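Local coordinates for succinate dehydrogenase subunit A (Mycolicibacterium smegmatis, PDB 7D6V), which probably serves as the FAD-bearing subunit that oxidises succinate to fumarate and passes the electrons on to the iron-sulfur subunit, at residues A[186-191]-A[459-464]; A[195-200]-A[532-537]; A[392-397]-A[408-413]; A[399-404]-A[437-442]. All blocks are in the same frame, centred on the assembly; numbering follows the deposited sequence.

Interaction 1: residues A[186-191]-A[459-464]; sequences GAFGYY and AAVEDA
A464 is held within its helix by the bond from its backbone N to A460 O, at 2.9 Å, and this helical setting presents its methyl group to the ring of F188. A464 CB meets the CD2-CE2 side of the ring, lying 3.6 Å from F188 CD2 and 3.8 Å from F188 CE2. V461 CG1 meets the CD1-CE1 side, 3.7 Å from F188 CE1 and also within reach of F188 CD1. V461 and A464 are three residues apart on the helix, so they stand next to each other on one face and the phenyl group settles against both. Each methyl meets the ring obliquely, and the contact is purely apolar. F188 reaches the helix because its CG is anti to the backbone N (chi1 177°), which carries the ring straight out from the strand.

Strands 172-179, 184-191 and 197-200 follow one another antiparallel, a beta-meander, as in the FAD-binding domain of glutathione reductase-type flavoproteins, and helix 458-469 packs on one of its faces. F188 belongs to the middle strand, where its backbone bonds to T175 and E176 of the preceding strand. Beside it the F197 ring of the next strand meets the F188 ring with the planes about 40° apart, and V461 additionally touches L199 of that strand. The side of the helix bearing E462 and D463 is exposed, and there D463 OD1 forms a salt bridge with R466 NH1.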
loop_
_atom_site.group_PDB
_atom_site.type_symbol
_atom_site.label_atom_id
_atom_site.label_comp_id
_atom_site.label_asym_id
_atom_site.label_seq_id
_atom_site.Cartn_x
_atom_site.Cartn_y
_atom_site.Cartn_z
ATOM N N GLY A 186 5.893 -0.678 33.687
ATOM C CA GLY A 186 4.745 -0.638 32.808
ATOM C C GLY A 186 4.754 0.610 31.953
ATOM O O GLY A 186 5.657 1.441 32.029
ATOM N N ALA A 187 3.716 0.719 31.129
ATOM C CA ALA A 187 3.550 1.838 30.214
ATOM C C ALA A 187 2.177 2.460 30.407
ATOM O O ALA A 187 1.194 1.757 30.650
ATOM C CB ALA A 187 3.722 1.396 28.758
ATOM N N PHE A 188 2.117 3.782 30.294
ATOM C CA PHE A 188 0.888 4.545 30.445
ATOM C C PHE A 188 0.601 5.295 29.153
ATOM O O PHE A 188 1.502 5.897 28.566
ATOM C CB PHE A 188 0.999 5.521 31.622
ATOM C CG PHE A 188 -0.204 6.397 31.810
ATOM C CD1 PHE A 188 -1.271 5.973 32.580
ATOM C CD2 PHE A 188 -0.263 7.650 31.229
ATOM C CE1 PHE A 188 -2.373 6.779 32.758
ATOM C CE2 PHE A 188 -1.366 8.454 31.402
ATOM C CZ PHE A 188 -2.419 8.019 32.169
ATOM N N GLY A 189 -0.648 5.255 28.709
ATOM C CA GLY A 189 -1.005 5.935 27.486
ATOM C C GLY A 189 -2.494 6.171 27.403
ATOM O O GLY A 189 -3.225 5.999 28.378
ATOM N N TYR A 190 -2.941 6.560 26.212
ATOM C CA TYR A 190 -4.346 6.854 25.985
ATOM C C TYR A 190 -4.795 6.230 24.674
ATOM O O TYR A 190 -3.994 6.007 23.764
ATOM C CB TYR A 190 -4.615 8.369 25.960
ATOM C CG TYR A 190 -3.899 9.100 24.849
ATOM C CD1 TYR A 190 -2.632 9.622 25.043
ATOM C CD2 TYR A 190 -4.490 9.267 23.604
ATOM C CE1 TYR A 190 -1.974 10.285 24.033
ATOM C CE2 TYR A 190 -3.837 9.924 22.589
ATOM C CZ TYR A 190 -2.581 10.435 22.810
ATOM O OH TYR A 190 -1.923 11.095 21.802
ATOM N N TYR A 191 -6.092 5.958 24.591
ATOM C CA TYR A 191 -6.712 5.547 23.341
ATOM C C TYR A 191 -7.023 6.779 22.507
ATOM O O TYR A 191 -7.608 7.742 23.007
ATOM C CB TYR A 191 -7.994 4.764 23.610
ATOM C CG TYR A 191 -7.786 3.388 24.189
ATOM C CD1 TYR A 191 -8.125 3.111 25.504
ATOM C CD2 TYR A 191 -7.273 2.361 23.415
ATOM C CE1 TYR A 191 -7.945 1.858 26.035
ATOM C CE2 TYR A 191 -7.090 1.103 23.939
ATOM C CZ TYR A 191 -7.430 0.857 25.249
ATOM O OH TYR A 191 -7.250 -0.398 25.776
ATOM N N ALA A 459 1.056 7.037 42.422
ATOM C CA ALA A 459 1.509 8.420 42.304
ATOM C C ALA A 459 2.058 8.708 40.911
ATOM O O ALA A 459 1.813 9.782 40.349
ATOM C CB ALA A 459 2.561 8.719 43.369
ATOM N N ALA A 460 2.812 7.766 40.343
ATOM C CA ALA A 460 3.334 7.951 38.992
ATOM C C ALA A 460 2.208 8.035 37.971
ATOM O O ALA A 460 2.267 8.836 37.030
ATOM C CB ALA A 460 4.294 6.815 38.642
ATOM N N VAL A 461 1.170 7.216 38.142
ATOM C CA VAL A 461 0.037 7.250 37.223
ATOM C C VAL A 461 -0.709 8.572 37.344
ATOM O O VAL A 461 -1.143 9.148 36.339
ATOM C CB VAL A 461 -0.887 6.047 37.474
ATOM C CG1 VAL A 461 -1.925 5.944 36.378
ATOM C CG2 VAL A 461 -0.073 4.776 37.546
ATOM N N GLU A 462 -0.872 9.074 38.570
ATOM C CA GLU A 462 -1.508 10.375 38.752
ATOM C C GLU A 462 -0.687 11.486 38.110
ATOM O O GLU A 462 -1.243 12.396 37.485
ATOM C CB GLU A 462 -1.720 10.656 40.238
ATOM C CG GLU A 462 -2.679 9.695 40.915
ATOM C CD GLU A 462 -2.422 9.572 42.403
ATOM O OE1 GLU A 462 -3.038 8.696 43.044
ATOM O OE2 GLU A 462 -1.603 10.353 42.932
ATOM N N ASP A 463 0.639 11.427 38.256
ATOM C CA ASP A 463 1.499 12.422 37.625
ATOM C C ASP A 463 1.364 12.388 36.108
ATOM O O ASP A 463 1.268 13.438 35.461
ATOM C CB ASP A 463 2.951 12.192 38.035
ATOM C CG ASP A 463 3.291 12.838 39.358
ATOM O OD1 ASP A 463 2.818 13.966 39.609
ATOM O OD2 ASP A 463 4.032 12.217 40.149
ATOM N N ALA A 464 1.358 11.188 35.523
ATOM C CA ALA A 464 1.222 11.076 34.074
ATOM C C ALA A 464 -0.134 11.587 33.603
ATOM O O ALA A 464 -0.231 12.256 32.565
ATOM C CB ALA A 464 1.434 9.628 33.640
#

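Interaction 2: residues A[195-200]-A[532-537]; sequences GNFVLF and PGWHLA
W534 meets the 195-200 segment with the rim of its six-membered ring, and no stack results. G195 CA lies at that rim, in the plane of the indole, 3.9 Å from W534 CZ3. The neighbouring atom W534 CH2 is 4.0 Å from G195 O and reaches F197 CE1 at a looser 4.3 Å. Seen from the tryptophan, F197 is also an edge partner near the indole plane, whereas W534 CH2 approaches the phenyl ring obliquely. The main chain adds a further layer, since G195 O stands 3.9 Å above one face of the F197 ring, displaced toward its rim.

The indole projects this far because W534 CG is anti to the backbone N (chi1 177°), directing the benzo end away from its helix and toward the turn. The CB of F197 points neither toward nor away from the 532-537 segment, and the phenyl ring meets W534 through CE1. G195 has a positive phi (77°), as glycine readily accepts, and its bare CA lets the indole rim lie close to the backbone. The polar atoms find partners in neighbouring segments: W534 NE1 donates to V468 O, and G195 O accepts from R528 NH1.

The Y190 ring, on the strand beside 197-200, meets both W534 and H535, while F472 meets W534 at about 45°. F197 also rests on T465, V468 and L469, so the later part of helix 458-469 adjoins both the beta-meander and the start of helix 532-556, where P532 packs on L48 of the iron-sulfur subunit.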
loop_
_atom_site.group_PDB
_atom_site.type_symbol
_atom_site.label_atom_id
_atom_site.label_comp_id
_atom_site.label_asym_id
_atom_site.label_seq_id
_atom_site.Cartn_x
_atom_site.Cartn_y
_atom_site.Cartn_z
ATOM N N GLY A 195 -9.913 8.849 24.059
ATOM C CA GLY A 195 -9.183 9.674 24.995
ATOM C C GLY A 195 -9.067 9.102 26.387
ATOM O O GLY A 195 -8.680 9.829 27.308
ATOM N N ASN A 196 -9.389 7.826 26.569
ATOM C CA ASN A 196 -9.355 7.190 27.876
ATOM C C ASN A 196 -7.979 6.598 28.141
ATOM O O ASN A 196 -7.260 6.212 27.218
ATOM C CB ASN A 196 -10.422 6.102 27.968
ATOM C CG ASN A 196 -11.810 6.665 28.155
ATOM O OD1 ASN A 196 -12.033 7.527 29.003
ATOM N ND2 ASN A 196 -12.754 6.183 27.363
ATOM N N PHE A 197 -7.626 6.508 29.419
ATOM C CA PHE A 197 -6.271 6.175 29.832
ATOM C C PHE A 197 -6.126 4.683 30.107
ATOM O O PHE A 197 -6.952 4.079 30.805
ATOM C CB PHE A 197 -5.873 6.988 31.062
ATOM C CG PHE A 197 -5.890 8.466 30.825
ATOM C CD1 PHE A 197 -5.355 8.995 29.667
ATOM C CD2 PHE A 197 -6.456 9.323 31.747
ATOM C CE1 PHE A 197 -5.376 10.347 29.437
ATOM C CE2 PHE A 197 -6.479 10.678 31.521
ATOM C CZ PHE A 197 -5.937 11.191 30.367
ATOM N N VAL A 198 -5.060 4.105 29.563
ATOM C CA VAL A 198 -4.750 2.692 29.694
ATOM C C VAL A 198 -3.358 2.548 30.295
ATOM O O VAL A 198 -2.416 3.246 29.903
ATOM C CB VAL A 198 -4.861 1.964 28.335
ATOM C CG1 VAL A 198 -3.961 2.607 27.294
ATOM C CG2 VAL A 198 -4.541 0.490 28.490
ATOM N N LEU A 199 -3.245 1.660 31.276
ATOM C CA LEU A 199 -1.989 1.347 31.937
ATOM C C LEU A 199 -1.667 -0.121 31.712
ATOM O O LEU A 199 -2.471 -0.997 32.048
ATOM C CB LEU A 199 -2.061 1.655 33.431
ATOM C CG LEU A 199 -0.920 1.093 34.277
ATOM C CD1 LEU A 199 0.390 1.785 33.946
ATOM C CD2 LEU A 199 -1.242 1.223 35.750
ATOM N N PHE A 200 -0.494 -0.383 31.154
ATOM C CA PHE A 200 0.042 -1.728 31.034
ATOM C C PHE A 200 1.027 -1.967 32.169
ATOM O O PHE A 200 1.689 -1.043 32.640
ATOM C CB PHE A 200 0.718 -1.922 29.678
ATOM C CG PHE A 200 -0.184 -1.636 28.512
ATOM C CD1 PHE A 200 -0.970 -2.633 27.967
ATOM C CD2 PHE A 200 -0.256 -0.366 27.971
ATOM C CE1 PHE A 200 -1.802 -2.369 26.903
ATOM C CE2 PHE A 200 -1.086 -0.099 26.907
ATOM C CZ PHE A 200 -1.859 -1.100 26.373
ATOM N N PRO A 532 -6.890 15.595 17.449
ATOM C CA PRO A 532 -5.500 15.653 16.968
ATOM C C PRO A 532 -4.720 16.866 17.446
ATOM O O PRO A 532 -3.485 16.806 17.463
ATOM C CB PRO A 532 -5.651 15.656 15.441
ATOM C CG PRO A 532 -7.042 16.078 15.191
ATOM C CD PRO A 532 -7.865 15.653 16.350
ATOM N N GLY A 533 -5.381 17.958 17.833
ATOM C CA GLY A 533 -4.653 19.066 18.431
ATOM C C GLY A 533 -4.073 18.699 19.782
ATOM O O GLY A 533 -2.932 19.047 20.099
ATOM N N TRP A 534 -4.845 17.969 20.586
ATOM C CA TRP A 534 -4.346 17.445 21.851
ATOM C C TRP A 534 -3.192 16.475 21.624
ATOM O O TRP A 534 -2.190 16.503 22.350
ATOM C CB TRP A 534 -5.501 16.779 22.598
ATOM C CG TRP A 534 -5.149 16.118 23.886
ATOM C CD1 TRP A 534 -4.320 16.592 24.852
ATOM C CD2 TRP A 534 -5.648 14.865 24.362
ATOM N NE1 TRP A 534 -4.258 15.708 25.897
ATOM C CE2 TRP A 534 -5.066 14.637 25.620
ATOM C CE3 TRP A 534 -6.527 13.911 23.844
ATOM C CZ2 TRP A 534 -5.332 13.495 26.370
ATOM C CZ3 TRP A 534 -6.788 12.776 24.589
ATOM C CH2 TRP A 534 -6.194 12.579 25.837
ATOM N N HIS A 535 -3.313 15.615 20.612
ATOM C CA HIS A 535 -2.249 14.666 20.303
ATOM C C HIS A 535 -0.973 15.384 19.886
ATOM O O HIS A 535 0.130 14.990 20.284
ATOM C CB HIS A 535 -2.712 13.710 19.205
ATOM C CG HIS A 535 -4.007 13.022 19.506
ATOM N ND1 HIS A 535 -4.781 12.433 18.530
ATOM C CD2 HIS A 535 -4.663 12.829 20.674
ATOM C CE1 HIS A 535 -5.860 11.909 19.084
ATOM N NE2 HIS A 535 -5.811 12.134 20.383
ATOM N N LEU A 536 -1.101 16.437 19.077
ATOM C CA LEU A 536 0.064 17.221 18.684
ATOM C C LEU A 536 0.690 17.918 19.885
ATOM O O LEU A 536 1.921 17.980 20.005
ATOM C CB LEU A 536 -0.331 18.238 17.615
ATOM C CG LEU A 536 0.795 19.066 17.002
ATOM C CD1 LEU A 536 1.886 18.163 16.461
ATOM C CD2 LEU A 536 0.253 19.965 15.916
ATOM N N ALA A 537 -0.141 18.452 20.782
ATOM C CA ALA A 537 0.378 19.084 21.988
ATOM C C ALA A 537 1.149 18.089 22.843
ATOM O O ALA A 537 2.145 18.448 23.480
ATOM C CB ALA A 537 -0.764 19.704 22.788
#

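Interaction 3: residues A[392-397]-A[408-413]; sequences GGIEVD and LFAAGE. With FAD (flavin-adenine dinucleotide), chain D.
I394 leans on A410 with its longer branch. Its CB already lies 4.2 Å from A410 CB; CG1, anti to the carbonyl carbon (chi1 -56°), stands off from the methyl, and the terminal CD1 returns to it, 3.8 Å from A410 CB. Close by, V396 CG1 lies 3.9 Å from A410 O and 4.3 Å from A410 CB, so two branched side chains of the other segment adjoin A410. I394 also touches L240 and A233, extending this apolar layer. The two segments run in nearly opposite directions. Where G392 comes level with E413, their carbonyl oxygens are merely neighbours, both being acceptors.

Beyond A410 the chain turns to the cofactor. E413 N donates to FAD O2P at 3.2 Å with a nearly straight N-H...O angle of 167°, and G412 CA, bearing no side chain, lies 3.6 Å from the same oxygen. The extended side chain of E413 takes OE1 to the ribityl hydroxyl O3' of FAD, which donates weakly at 3.3 Å. This Gly-Glu pair, serving the diphosphate and the ribityl chain together, recalls the Gly-Asp pair at the FAD site of glutathione reductase-type flavoproteins.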
loop_
_atom_site.group_PDB
_atom_site.type_symbol
_atom_site.label_atom_id
_atom_site.label_comp_id
_atom_site.label_asym_id
_atom_site.label_seq_id
_atom_site.Cartn_x
_atom_site.Cartn_y
_atom_site.Cartn_z
ATOM N N GLY A 392 21.078 7.811 14.846
ATOM C CA GLY A 392 21.176 7.744 16.285
ATOM C C GLY A 392 19.956 7.107 16.916
ATOM O O GLY A 392 18.984 6.751 16.254
ATOM N N GLY A 393 20.020 6.960 18.232
ATOM C CA GLY A 393 18.913 6.368 18.954
ATOM C C GLY A 393 19.364 5.877 20.316
ATOM O O GLY A 393 20.392 6.300 20.833
ATOM N N ILE A 394 18.565 4.967 20.870
ATOM C CA ILE A 394 18.820 4.450 22.207
ATOM C C ILE A 394 20.049 3.552 22.178
ATOM O O ILE A 394 20.156 2.642 21.346
ATOM C CB ILE A 394 17.588 3.702 22.732
ATOM C CG1 ILE A 394 16.367 4.618 22.700
ATOM C CG2 ILE A 394 17.825 3.210 24.143
ATOM C CD1 ILE A 394 15.102 3.925 22.301
ATOM N N GLU A 395 20.984 3.808 23.086
ATOM C CA GLU A 395 22.204 3.016 23.179
ATOM C C GLU A 395 21.860 1.617 23.677
ATOM O O GLU A 395 21.377 1.451 24.800
ATOM C CB GLU A 395 23.200 3.703 24.106
ATOM C CG GLU A 395 24.583 3.100 24.080
ATOM C CD GLU A 395 25.500 3.726 25.103
ATOM O OE1 GLU A 395 25.021 4.054 26.207
ATOM O OE2 GLU A 395 26.699 3.896 24.805
ATOM N N VAL A 396 22.110 0.611 22.845
ATOM C CA VAL A 396 21.703 -0.755 23.128
ATOM C C VAL A 396 22.930 -1.586 23.471
ATOM O O VAL A 396 24.065 -1.254 23.117
ATOM C CB VAL A 396 20.953 -1.395 21.939
ATOM C CG1 VAL A 396 19.708 -0.621 21.602
ATOM C CG2 VAL A 396 21.857 -1.480 20.729
ATOM N N ASP A 397 22.691 -2.674 24.182
ATOM C CA ASP A 397 23.633 -3.780 24.179
ATOM C C ASP A 397 23.559 -4.461 22.819
ATOM O O ASP A 397 22.459 -4.690 22.314
ATOM C CB ASP A 397 23.306 -4.767 25.294
ATOM C CG ASP A 397 24.403 -5.784 25.512
ATOM O OD1 ASP A 397 24.354 -6.856 24.877
ATOM O OD2 ASP A 397 25.315 -5.512 26.317
ATOM N N LEU A 408 14.390 -2.495 29.867
ATOM C CA LEU A 408 13.994 -1.768 28.672
ATOM C C LEU A 408 14.777 -2.293 27.478
ATOM O O LEU A 408 15.953 -2.634 27.604
ATOM C CB LEU A 408 14.237 -0.266 28.843
ATOM C CG LEU A 408 13.808 0.658 27.705
ATOM C CD1 LEU A 408 12.337 0.478 27.392
ATOM C CD2 LEU A 408 14.106 2.098 28.060
ATOM N N PHE A 409 14.113 -2.383 26.330
ATOM C CA PHE A 409 14.712 -2.941 25.127
ATOM C C PHE A 409 14.296 -2.096 23.931
ATOM O O PHE A 409 13.235 -1.472 23.939
ATOM C CB PHE A 409 14.299 -4.411 24.944
ATOM C CG PHE A 409 14.711 -5.297 26.089
ATOM C CD1 PHE A 409 15.946 -5.919 26.097
ATOM C CD2 PHE A 409 13.868 -5.492 27.166
ATOM C CE1 PHE A 409 16.327 -6.718 27.149
ATOM C CE2 PHE A 409 14.246 -6.287 28.220
ATOM C CZ PHE A 409 15.476 -6.901 28.212
ATOM N N ALA A 410 15.148 -2.065 22.908
ATOM C CA ALA A 410 14.900 -1.208 21.756
ATOM C C ALA A 410 15.472 -1.839 20.497
ATOM O O ALA A 410 16.482 -2.542 20.541
ATOM C CB ALA A 410 15.495 0.189 21.958
ATOM N N ALA A 411 14.816 -1.567 19.371
ATOM C CA ALA A 411 15.233 -2.093 18.080
ATOM C C ALA A 411 14.677 -1.201 16.980
ATOM O O ALA A 411 13.687 -0.495 17.173
ATOM C CB ALA A 411 14.772 -3.539 17.887
ATOM N N GLY A 412 15.331 -1.238 15.824
ATOM C CA GLY A 412 14.859 -0.494 14.673
ATOM C C GLY A 412 15.485 0.874 14.515
ATOM O O GLY A 412 16.648 1.076 14.871
ATOM N N GLU A 413 14.720 1.829 13.978
ATOM C CA GLU A 413 15.250 3.171 13.771
ATOM C C GLU A 413 15.453 3.913 15.085
ATOM O O GLU A 413 16.367 4.736 15.191
ATOM C CB GLU A 413 14.329 3.973 12.852
ATOM C CG GLU A 413 14.959 5.256 12.344
ATOM C CD GLU A 413 14.171 5.894 11.224
ATOM O OE1 GLU A 413 13.241 5.246 10.706
ATOM O OE2 GLU A 413 14.484 7.044 10.859
HETATM P PA FAD D . 8.161 1.846 11.933
HETATM O O1A FAD D . 7.592 0.573 11.427
HETATM O O2A FAD D . 8.418 2.954 10.986
HETATM O O5B FAD D . 7.139 2.413 13.020
HETATM C C5B FAD D . 7.317 2.274 14.418
HETATM C C4B FAD D . 5.990 1.935 15.076
HETATM O O4B FAD D . 5.938 2.475 16.392
HETATM C C3B FAD D . 4.783 2.496 14.364
HETATM O O3B FAD D . 3.800 1.472 14.336
HETATM C C2B FAD D . 4.290 3.599 15.263
HETATM O O2B FAD D . 2.884 3.795 15.175
HETATM C C1B FAD D . 4.676 3.081 16.616
HETATM N N9A FAD D . 4.787 4.175 17.595
HETATM C C8A FAD D . 5.577 5.244 17.506
HETATM N N7A FAD D . 5.427 6.038 18.581
HETATM C C5A FAD D . 4.518 5.470 19.378
HETATM C C6A FAD D . 3.889 5.776 20.672
HETATM N N6A FAD D . 4.207 6.884 21.358
HETATM N N1A FAD D . 2.984 4.913 21.147
HETATM C C2A FAD D . 2.650 3.798 20.492
HETATM N N3A FAD D . 3.178 3.460 19.318
HETATM C C4A FAD D . 4.100 4.240 18.723
HETATM N N1 FAD D . 15.044 1.535 4.400
HETATM C C2 FAD D . 15.577 0.646 3.538
HETATM O O2 FAD D . 16.388 -0.178 3.969
HETATM N N3 FAD D . 15.274 0.611 2.241
HETATM C C4 FAD D . 14.417 1.467 1.699
HETATM O O4 FAD D . 14.150 1.414 0.491
HETATM C C4X FAD D . 13.785 2.478 2.561
HETATM N N5 FAD D . 12.908 3.371 2.078
HETATM C C5X FAD D . 12.347 4.276 2.894
HETATM C C6 FAD D . 11.442 5.189 2.378
HETATM C C7 FAD D . 10.862 6.128 3.209
HETATM C C7M FAD D . 9.882 7.123 2.663
HETATM C C8 FAD D . 11.208 6.156 4.645
HETATM C C8M FAD D . 10.578 7.175 5.547
HETATM C C9 FAD D . 12.108 5.246 5.167
HETATM C C9A FAD D . 12.689 4.310 4.336
HETATM N N10 FAD D . 13.601 3.390 4.860
HETATM C C10 FAD D . 14.162 2.457 3.985
HETATM C "C1'" FAD D . 13.944 3.391 6.278
HETATM C "C2'" FAD D . 13.221 2.243 6.973
HETATM O "O2'" FAD D . 11.925 2.063 6.406
HETATM C "C3'" FAD D . 13.019 2.498 8.456
HETATM O "O3'" FAD D . 14.292 2.542 9.085
HETATM C "C4'" FAD D . 12.203 1.381 9.085
HETATM O "O4'" FAD D . 10.920 1.325 8.478
HETATM C "C5'" FAD D . 12.008 1.575 10.576
HETATM O "O5'" FAD D . 11.070 0.603 11.012
HETATM P P FAD D . 10.619 0.455 12.533
HETATM O O1P FAD D . 9.963 -0.873 12.666
HETATM O O2P FAD D . 11.763 0.776 13.426
HETATM O O3P FAD D . 9.521 1.611 12.749
#

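Interaction 4: residues A[399-404]-A[437-442]; sequences DTAAGA and RRAGLG
The loop joining strand 383-395 to strand 408-409 lies against helix 427-448, and D399 and R438 form the polar part of that contact. D399 O accepts from R438 NE at 3.0 Å with an N-H...O angle of 167°. The donor lies in the carbonyl plane, on a lone pair, while the oxygen lies almost exactly in the guanidinium plane. R438 NH2 adds a weak second bond to D399 O at 3.5 Å, so one carbonyl oxygen receives two donors along the same guanidinium edge. The arginine chain is bent at chi2 and chi3, which folds its head back beside D399 so that the two side chains run the same way. Their carboxylate and guanidinium planes are 46° apart, and D399 OD2 reaches R438 NH2 at 3.5 Å in a loose salt bridge.

The loop leads into strand 408-409, an outer strand of the parallel Rossmann-type sheet; helix 427-448 comes later in the chain and also packs on helix 18-30, which R437 and L441 touch. Deeper in, A401 CB meets A439 CB at 3.7 Å. G442, nearly a turn on from A439, has no side chain on the side facing T400 and A401, where a CB would come tight against T400 CB. T400 OG1 donates to A401 O at 3.1 Å and ties the loop to itself. The charges continue into helix 84-102: R438 NH1 forms a salt bridge with E93, and D399 OD2 another with R85.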
loop_
_atom_site.group_PDB
_atom_site.type_symbol
_atom_site.label_atom_id
_atom_site.label_comp_id
_atom_site.label_asym_id
_atom_site.label_seq_id
_atom_site.Cartn_x
_atom_site.Cartn_y
_atom_site.Cartn_z
ATOM N N ASP A 399 24.231 -7.585 21.736
ATOM C CA ASP A 399 23.678 -8.937 21.697
ATOM C C ASP A 399 22.216 -8.947 22.123
ATOM O O ASP A 399 21.340 -9.389 21.373
ATOM C CB ASP A 399 24.508 -9.865 22.581
ATOM C CG ASP A 399 25.881 -10.129 22.012
ATOM O OD1 ASP A 399 26.775 -9.278 22.199
ATOM O OD2 ASP A 399 26.069 -11.186 21.376
ATOM N N THR A 400 21.936 -8.473 23.334
ATOM C CA THR A 400 20.565 -8.258 23.775
ATOM C C THR A 400 20.077 -6.931 23.212
ATOM O O THR A 400 20.636 -6.432 22.235
ATOM C CB THR A 400 20.475 -8.290 25.300
ATOM O OG1 THR A 400 21.091 -7.119 25.846
ATOM C CG2 THR A 400 21.189 -9.514 25.837
ATOM N N ALA A 401 19.005 -6.386 23.752
ATOM C CA ALA A 401 18.568 -5.045 23.401
ATOM C C ALA A 401 18.915 -4.064 24.525
ATOM O O ALA A 401 19.684 -4.375 25.442
ATOM C CB ALA A 401 17.086 -5.039 23.048
ATOM N N ALA A 402 18.315 -2.880 24.460
ATOM C CA ALA A 402 18.826 -1.662 25.081
ATOM C C ALA A 402 18.687 -1.685 26.599
ATOM O O ALA A 402 18.506 -2.726 27.231
ATOM C CB ALA A 402 18.097 -0.445 24.522
ATOM N N GLY A 403 18.871 -0.511 27.198
ATOM C CA GLY A 403 18.567 -0.280 28.593
ATOM C C GLY A 403 19.789 -0.278 29.481
ATOM O O GLY A 403 20.629 -1.175 29.383
ATOM N N ALA A 404 19.905 0.723 30.352
ATOM C CA ALA A 404 21.010 0.726 31.298
ATOM C C ALA A 404 20.592 0.128 32.637
ATOM O O ALA A 404 21.095 -0.926 33.038
ATOM C CB ALA A 404 21.534 2.148 31.491
ATOM N N ARG A 437 14.168 -9.612 16.457
ATOM C CA ARG A 437 14.287 -10.937 17.054
ATOM C C ARG A 437 15.199 -10.911 18.274
ATOM O O ARG A 437 14.875 -11.502 19.315
ATOM C CB ARG A 437 14.798 -11.938 16.024
ATOM C CG ARG A 437 14.851 -13.351 16.550
ATOM C CD ARG A 437 15.424 -14.304 15.536
ATOM N NE ARG A 437 15.926 -15.513 16.173
ATOM C CZ ARG A 437 17.113 -15.607 16.761
ATOM N NH1 ARG A 437 17.487 -16.750 17.317
ATOM N NH2 ARG A 437 17.925 -14.561 16.795
ATOM N N ARG A 438 16.342 -10.221 18.174
ATOM C CA ARG A 438 17.235 -10.135 19.329
ATOM C C ARG A 438 16.553 -9.454 20.513
ATOM O O ARG A 438 16.723 -9.881 21.659
ATOM C CB ARG A 438 18.525 -9.400 18.968
ATOM C CG ARG A 438 19.310 -9.994 17.816
ATOM C CD ARG A 438 19.875 -11.358 18.142
ATOM N NE ARG A 438 21.010 -11.297 19.054
ATOM C CZ ARG A 438 22.082 -12.075 18.963
ATOM N NH1 ARG A 438 22.174 -12.970 17.991
ATOM N NH2 ARG A 438 23.066 -11.958 19.840
ATOM N N ALA A 439 15.780 -8.395 20.258
ATOM C CA ALA A 439 15.112 -7.674 21.336
ATOM C C ALA A 439 14.041 -8.525 22.000
ATOM O O ALA A 439 13.927 -8.538 23.231
ATOM C CB ALA A 439 14.506 -6.378 20.801
ATOM N N GLY A 440 13.241 -9.238 21.205
ATOM C CA GLY A 440 12.257 -10.135 21.787
ATOM C C GLY A 440 12.894 -11.217 22.635
ATOM O O GLY A 440 12.422 -11.519 23.736
ATOM N N LEU A 441 13.993 -11.797 22.149
ATOM C CA LEU A 441 14.652 -12.854 22.908
ATOM C C LEU A 441 15.277 -12.305 24.187
ATOM O O LEU A 441 15.245 -12.966 25.233
ATOM C CB LEU A 441 15.694 -13.543 22.026
ATOM C CG LEU A 441 16.409 -14.804 22.515
ATOM C CD1 LEU A 441 16.835 -15.622 21.313
ATOM C CD2 LEU A 441 17.615 -14.486 23.381
ATOM N N GLY A 442 15.843 -11.099 24.128
ATOM C CA GLY A 442 16.404 -10.499 25.327
ATOM C C GLY A 442 15.346 -10.173 26.361
ATOM O O GLY A 442 15.558 -10.368 27.562
#

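Overall arrangement
Interactions 1 and 2 are buried hydrocarbon and aromatic packing on one element, the meander, whose neighbouring strands 184-191 and 197-200 are joined directly, as by the probable bond from F200 N to A187 O. Interactions 3 and 4 form a second pair, their centres about 9 Å apart: F409 and V396 of the former touch A401 and A402 of the latter. Interaction 3 is buried and alone of the four contacts FAD, so its apolar packing gives way to hydrogen bonds at the cofactor. Interaction 4, only partly buried, combines an alanine pair with charged groups. The centres of interactions 1 and 3 are about 22 Å apart, and the two pairs do not touch.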